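Local coordinates for protein cystathionine gamma-lyase (Saccharomyces cerevisiae, PDB 1N8P) that belongs to the PLP-dependent enzymes of Cys/Met metabolism and carries pyridoxal-5'-phosphate in a pocket of its chain, at residues P55-E58 against N59-A63. Sequence-based numbering, arbitrary orientation.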
ATOM      1  N   PRO A  55      14.245   8.673   0.125  1.00 38.49           N
ATOM      2  CA  PRO A  55      13.767   9.251   1.388  1.00 38.70           C
ATOM      3  C   PRO A  55      13.263   8.325   2.502  1.00 43.07           C
ATOM      4  O   PRO A  55      13.653   8.452   3.681  1.00 38.31           O
ATOM      5  CB  PRO A  55      12.688  10.234   0.933  1.00 37.42           C
ATOM      6  CG  PRO A  55      12.200   9.625  -0.340  1.00 37.88           C
ATOM      7  CD  PRO A  55      13.474   9.196  -1.010  1.00 36.83           C
ATOM      8  N   ASN A  56      12.375   7.407   2.139  1.00 43.74           N
ATOM      9  CA  ASN A  56      11.806   6.491   3.130  1.00 44.51           C
ATOM     10  C   ASN A  56      12.829   5.617   3.865  1.00 40.94           C
ATOM     11  O   ASN A  56      12.720   5.414   5.067  1.00 48.03           O
ATOM     12  CB  ASN A  56      10.734   5.623   2.473  1.00 38.62           C
ATOM     13  CG  ASN A  56       9.492   6.426   2.094  1.00 39.00           C
ATOM     14  OD1 ASN A  56       8.911   6.198   1.045  1.00 43.28           O
ATOM     15  ND2 ASN A  56       9.083   7.362   2.953  1.00 31.93           N
ATOM     16  N   ARG A  57      13.823   5.108   3.149  1.00 43.24           N
ATOM     17  CA  ARG A  57      14.851   4.284   3.755  1.00 37.70           C
ATOM     18  C   ARG A  57      15.684   5.194   4.633  1.00 43.84           C
ATOM     19  O   ARG A  57      15.727   5.030   5.857  1.00 47.16           O
ATOM     20  CB  ARG A  57      15.738   3.673   2.680  1.00 37.76           C
ATOM     21  CG  ARG A  57      16.493   2.455   3.164  1.00 46.18           C
ATOM     22  CD  ARG A  57      17.255   1.796   2.038  1.00 46.07           C
ATOM     23  NE  ARG A  57      18.425   2.570   1.659  1.00 50.96           N
ATOM     24  CZ  ARG A  57      18.770   2.844   0.403  1.00 62.63           C
ATOM     25  NH1 ARG A  57      18.029   2.407  -0.613  1.00 64.68           N
ATOM     26  NH2 ARG A  57      19.866   3.557   0.160  1.00 62.87           N
ATOM     27  N   GLU A  58      16.340   6.162   3.993  1.00 46.21           N
ATOM     28  CA  GLU A  58      17.190   7.130   4.681  1.00 42.84           C
ATOM     29  C   GLU A  58      16.548   7.643   5.958  1.00 37.72           C
ATOM     30  O   GLU A  58      17.141   7.597   7.028  1.00 39.26           O
ATOM     31  CB  GLU A  58      17.481   8.307   3.761  1.00 51.99           C
ATOM     32  CG  GLU A  58      18.456   9.311   4.325  1.00 62.19           C
ATOM     33  CD  GLU A  58      18.440  10.610   3.541  1.00 68.94           C
ATOM     34  OE1 GLU A  58      17.459  11.382   3.700  1.00 68.93           O
ATOM     35  OE2 GLU A  58      19.400  10.844   2.767  1.00 70.00           O
ATOM     36  N   ASN A  59      15.324   8.131   5.865  1.00 38.58           N
ATOM     37  CA  ASN A  59      14.690   8.637   7.068  1.00 35.89           C
ATOM     38  C   ASN A  59      14.558   7.572   8.123  1.00 29.75           C
ATOM     39  O   ASN A  59      14.696   7.865   9.298  1.00 41.56           O
ATOM     40  CB  ASN A  59      13.316   9.222   6.764  1.00 46.04           C
ATOM     41  CG  ASN A  59      13.391  10.584   6.118  1.00 48.10           C
ATOM     42  OD1 ASN A  59      14.347  11.351   6.344  1.00 49.86           O
ATOM     43  ND2 ASN A  59      12.374  10.912   5.327  1.00 42.42           N
ATOM     44  N   LEU A  60      14.272   6.339   7.715  1.00 25.99           N
ATOM     45  CA  LEU A  60      14.138   5.242   8.666  1.00 15.07           C
ATOM     46  C   LEU A  60      15.465   5.107   9.338  1.00 14.97           C
ATOM     47  O   LEU A  60      15.576   5.220  10.557  1.00 15.60           O
ATOM     48  CB  LEU A  60      13.788   3.938   7.943  1.00 23.94           C
ATOM     49  CG  LEU A  60      14.091   2.592   8.626  1.00 24.03           C
ATOM     50  CD1 LEU A  60      13.310   2.459   9.893  1.00  7.96           C
ATOM     51  CD2 LEU A  60      13.778   1.436   7.669  1.00 30.15           C
ATOM     52  N   GLU A  61      16.483   4.881   8.520  1.00 19.84           N
ATOM     53  CA  GLU A  61      17.851   4.752   8.985  1.00 22.88           C
ATOM     54  C   GLU A  61      18.272   5.811   9.999  1.00 27.70           C
ATOM     55  O   GLU A  61      18.868   5.499  11.012  1.00 33.84           O
ATOM     56  CB  GLU A  61      18.778   4.745   7.768  1.00 28.84           C
ATOM     57  CG  GLU A  61      18.545   3.524   6.863  1.00 28.62           C
ATOM     58  CD  GLU A  61      19.430   3.526   5.660  1.00 37.45           C
ATOM     59  OE1 GLU A  61      20.017   4.595   5.399  1.00 52.86           O
ATOM     60  OE2 GLU A  61      19.541   2.487   4.969  1.00 37.02           O
ATOM     61  N   ARG A  62      17.943   7.070   9.738  1.00 37.23           N
ATOM     62  CA  ARG A  62      18.284   8.150  10.660  1.00 36.59           C
ATOM     63  C   ARG A  62      17.607   7.910  11.986  1.00 35.32           C
ATOM     64  O   ARG A  62      18.207   8.047  13.060  1.00 38.60           O
ATOM     65  CB  ARG A  62      17.796   9.493  10.119  1.00 42.86           C
ATOM     66  CG  ARG A  62      18.483   9.984   8.859  1.00 43.16           C
ATOM     67  CD  ARG A  62      17.889  11.321   8.462  1.00 53.24           C
ATOM     68  NE  ARG A  62      18.229  11.669   7.089  1.00 66.08           N
ATOM     69  CZ  ARG A  62      19.410  12.142   6.706  1.00 69.77           C
ATOM     70  NH1 ARG A  62      20.378  12.333   7.598  1.00 66.75           N
ATOM     71  NH2 ARG A  62      19.619  12.423   5.425  1.00 70.00           N
ATOM     72  N   ALA A  63      16.327   7.567  11.912  1.00 42.16           N
ATOM     73  CA  ALA A  63      15.552   7.320  13.125  1.00 39.05           C
ATOM     74  C   ALA A  63      16.124   6.157  13.918  1.00 34.30           C
ATOM     75  O   ALA A  63      16.401   6.311  15.098  1.00 33.10           O
ATOM     76  CB  ALA A  63      14.089   7.076  12.780  1.00 32.96           C
TER
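Arg57 with Glu61 and Glu58 with Arg62 form two local i to i+4 salt bridges within the first turns of helix 55-67, which packs beside strand 72-76 and helix 240-250. The backbone establishes the helical spacing: Asn59, Leu60, Glu61 and Arg62 each donate their N-H to the carbonyl four residues earlier, Glu61 N reaching Arg57 O at 2.8 Å.

In the buried pair the two side chains run alongside each other in the same direction. CG of Arg57 stands anti to the backbone N, and a bend at chi3 turns the guanidinium so that Glu61 OE2 lies at its edge, in its plane. At 3.5 Å from Arg57 NE to Glu61 OE2, and with an N-H...O angle of 140°, the bond is weak. The guanidinium and carboxylate planes are twisted 50° apart. Stronger partners lie elsewhere: Glu61 OE2 accepts from Ala75 N of strand 72-76, while Arg57 NH1 donates to Arg51 O.

The other pair lies at the more exposed side. As part of its salt bridge, Arg62 NE makes a weak hydrogen bond to Glu58 OE1 at 3.5 Å; the closer approach of Arg62 NH2 is doubtful, that atom being too near a neighbour in the model. Glu58 OE1 also hydrogen-bonds to Tyr47 OH, tying the carboxylate to a residue that precedes the helix in the chain.

The Asn59 side chain, with CG beside its backbone N, lies near the Pro55 carbonyl, and its ND2 donates to Glu27 OE1. Proline is common in a helix's first turn, where its missing N-H costs no bond, and i to i+4 pairs of opposite charge are a regular feature of alpha-helices. The Arg57 side chain lies about 11 Å from a bound pyridoxal-5'-phosphate, in a PLP-dependent Cys/Met metabolism fold whose seven-stranded sheet has strand 72-76 at its edge.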